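Local coordinates for protein putative NADH-flavin reductase (Streptococcus pneumoniae TIGR4, PDB 4R01) that probably acts as an NADH-dependent flavin reductase, binding its dinucleotide cofactor on a Rossmann-type alpha/beta fold, at residues A[103-107]-A[108-112]. Residues are numbered along the deposited sequence; the frame is centred on the assembly and turned at random.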
ATOM      1  N   SER A 103      -6.177  15.129  -6.878  1.00 27.59           N
ATOM      2  CA  SER A 103      -7.233  15.103  -7.887  1.00 29.10           C
ATOM      3  C   SER A 103      -6.940  14.117  -9.013  1.00 24.08           C
ATOM      4  O   SER A 103      -7.713  14.007  -9.964  1.00 28.88           O
ATOM      5  CB  SER A 103      -7.437  16.497  -8.476  1.00 29.60           C
ATOM      6  OG  SER A 103      -6.286  16.910  -9.195  1.00 31.80           O
ATOM      7  N   LEU A 104      -5.812  13.424  -8.917  1.00 24.41           N
ATOM      8  CA  LEU A 104      -5.449  12.411  -9.900  1.00 27.08           C
ATOM      9  C   LEU A 104      -6.410  11.232  -9.826  1.00 29.78           C
ATOM     10  O   LEU A 104      -6.799  10.809  -8.739  1.00 32.83           O
ATOM     11  CB  LEU A 104      -4.008  11.941  -9.682  1.00 22.49           C
ATOM     12  CG  LEU A 104      -2.921  12.958 -10.034  1.00 24.02           C
ATOM     13  CD1 LEU A 104      -1.576  12.553  -9.445  1.00 21.99           C
ATOM     14  CD2 LEU A 104      -2.822  13.130 -11.546  1.00 23.03           C
ATOM     15  N   TYR A 105      -6.800  10.712 -10.986  1.00 34.09           N
ATOM     16  CA  TYR A 105      -7.660   9.533 -11.052  1.00 37.67           C
ATOM     17  C   TYR A 105      -6.880   8.266 -10.712  1.00 34.97           C
ATOM     18  O   TYR A 105      -5.706   8.139 -11.060  1.00 33.14           O
ATOM     19  CB  TYR A 105      -8.290   9.399 -12.441  1.00 41.02           C
ATOM     20  CG  TYR A 105      -9.197  10.546 -12.820  1.00 45.15           C
ATOM     21  CD1 TYR A 105     -10.540  10.540 -12.467  1.00 48.21           C
ATOM     22  CD2 TYR A 105      -8.713  11.634 -13.535  1.00 45.83           C
ATOM     23  CE1 TYR A 105     -11.376  11.585 -12.816  1.00 52.56           C
ATOM     24  CE2 TYR A 105      -9.541  12.684 -13.886  1.00 48.72           C
ATOM     25  CZ  TYR A 105     -10.871  12.655 -13.525  1.00 52.96           C
ATOM     26  OH  TYR A 105     -11.697  13.699 -13.875  1.00 56.09           O
ATOM     27  N   ILE A 106      -7.540   7.329 -10.040  1.00 37.79           N
ATOM     28  CA  ILE A 106      -6.889   6.099  -9.602  1.00 39.33           C
ATOM     29  C   ILE A 106      -6.636   5.115 -10.748  1.00 42.14           C
ATOM     30  O   ILE A 106      -5.691   4.328 -10.693  1.00 43.36           O
ATOM     31  CB  ILE A 106      -7.716   5.388  -8.513  1.00 45.48           C
ATOM     32  CG1 ILE A 106      -9.100   5.026  -9.046  1.00 53.63           C
ATOM     33  CG2 ILE A 106      -7.845   6.263  -7.281  1.00 46.81           C
ATOM     34  CD1 ILE A 106      -9.919   4.222  -8.083  1.00 55.43           C
ATOM     35  N   ASP A 107      -7.474   5.156 -11.781  1.00 40.58           N
ATOM     36  CA  ASP A 107      -7.315   4.245 -12.914  1.00 40.12           C
ATOM     37  C   ASP A 107      -7.998   4.758 -14.180  1.00 41.12           C
ATOM     38  O   ASP A 107      -8.514   5.877 -14.212  1.00 43.17           O
ATOM     39  CB  ASP A 107      -7.843   2.848 -12.559  1.00 39.25           C
ATOM     40  CG  ASP A 107      -9.268   2.868 -12.030  1.00 43.03           C
ATOM     41  OD1 ASP A 107     -10.138   3.508 -12.654  1.00 42.57           O
ATOM     42  OD2 ASP A 107      -9.520   2.238 -10.983  1.00 48.67           O
ATOM     43  N   GLU A 108      -8.002   3.922 -15.214  1.00 37.33           N
ATOM     44  CA  GLU A 108      -8.483   4.314 -16.536  1.00 44.68           C
ATOM     45  C   GLU A 108      -9.991   4.547 -16.583  1.00 45.06           C
ATOM     46  O   GLU A 108     -10.493   5.179 -17.511  1.00 47.88           O
ATOM     47  CB  GLU A 108      -8.098   3.255 -17.572  1.00 54.40           C
ATOM     48  CG  GLU A 108      -6.618   2.896 -17.585  1.00 63.14           C
ATOM     49  CD  GLU A 108      -6.383   1.395 -17.520  1.00 72.89           C
ATOM     50  OE1 GLU A 108      -6.838   0.763 -16.543  1.00 73.95           O
ATOM     51  OE2 GLU A 108      -5.747   0.847 -18.447  1.00 77.95           O
ATOM     52  N   THR A 109     -10.710   4.033 -15.589  1.00 44.07           N
ATOM     53  CA  THR A 109     -12.156   4.220 -15.529  1.00 48.36           C
ATOM     54  C   THR A 109     -12.494   5.684 -15.261  1.00 52.30           C
ATOM     55  O   THR A 109     -13.550   6.170 -15.669  1.00 55.36           O
ATOM     56  CB  THR A 109     -12.805   3.339 -14.443  1.00 48.59           C
ATOM     57  OG1 THR A 109     -12.334   3.741 -13.151  1.00 47.11           O
ATOM     58  CG2 THR A 109     -12.462   1.875 -14.669  1.00 49.08           C
ATOM     59  N   LYS A 110     -11.582   6.373 -14.578  1.00 53.24           N
ATOM     60  CA  LYS A 110     -11.714   7.798 -14.270  1.00 60.10           C
ATOM     61  C   LYS A 110     -13.020   8.131 -13.556  1.00 68.25           C
ATOM     62  O   LYS A 110     -13.682   9.115 -13.881  1.00 73.23           O
ATOM     63  CB  LYS A 110     -11.591   8.637 -15.547  1.00 58.80           C
ATOM     64  CG  LYS A 110     -10.210   8.586 -16.188  1.00 54.81           C
ATOM     65  CD  LYS A 110     -10.096   9.529 -17.376  1.00 52.64           C
ATOM     66  CE  LYS A 110      -8.691   9.493 -17.962  1.00 50.62           C
ATOM     67  NZ  LYS A 110      -8.522  10.415 -19.120  1.00 49.19           N
ATOM     68  N   THR A 111     -13.382   7.307 -12.578  1.00 75.63           N
ATOM     69  CA  THR A 111     -14.581   7.540 -11.784  1.00 74.78           C
ATOM     70  C   THR A 111     -14.219   8.047 -10.392  1.00 74.56           C
ATOM     71  O   THR A 111     -14.932   8.863  -9.811  1.00 81.94           O
ATOM     72  CB  THR A 111     -15.428   6.263 -11.648  1.00 77.65           C
ATOM     73  OG1 THR A 111     -14.668   5.252 -10.975  1.00 76.04           O
ATOM     74  CG2 THR A 111     -15.844   5.749 -13.020  1.00 82.19           C
ATOM     75  N   THR A 112     -13.099   7.560  -9.868  1.00 59.49           N
ATOM     76  CA  THR A 112     -12.660   7.902  -8.521  1.00 45.39           C
ATOM     77  C   THR A 112     -11.275   8.552  -8.541  1.00 37.83           C
ATOM     78  O   THR A 112     -10.405   8.158  -9.314  1.00 36.45           O
ATOM     79  CB  THR A 112     -12.636   6.651  -7.612  1.00 40.68           C
ATOM     80  OG1 THR A 112     -13.944   6.068  -7.565  1.00 41.78           O
ATOM     81  CG2 THR A 112     -12.201   7.009  -6.202  1.00 40.11           C
TER
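Asp-107 O takes the N-H of Lys-110 at 3.1 Å and so closes a type I beta turn from Asp-107 to Lys-110, a worked example of a loop that turns back on itself, while on the flanking arms Tyr-105 and Ile-106 meet Lys-110 and Thr-112. The carboxylate of Asp-107 may add to this grip, but only doubtfully: with CG between its backbone N and carbonyl carbon (chi1 53°), the side chain is placed near Thr-109, and Thr-109 N is modelled as donating to an OD1 whose position is not secure.

Beyond the turn the two arms meet again through Thr-112. Its carbonyl oxygen accepts the nearly straight bond from Ile-106 N at 3.1 Å (168° at the hydrogen), and the same oxygen receives a CA-H...O contact from Tyr-105 CA at 3.5 Å. On the side-chain level Ile-106 CD1 lies against Thr-112 CB at 3.7 Å.

The Tyr-105 ring packs against the aliphatic base of Lys-110. Lys-110 CB sits over one face of the phenol ring, 4.1 Å from its centroid and displaced toward the rim, a CH-pi contact in which the two side chains are crossed at about a right angle. Past CG the lysine chain runs extended, carrying its ammonium group away from the ring.

The Thr-112 hydroxyl is hydrogen-bonded to that of Thr-112 of the second subunit, whose Ile-106 also packs on Thr-112, so the loop takes part in a subunit interface. Within its own chain it belongs to the loop that follows strand 94-98 and precedes helix 125-138; Leu-104 and Tyr-105 touch strand 203-209, and Ser-103 touches helix 125-138.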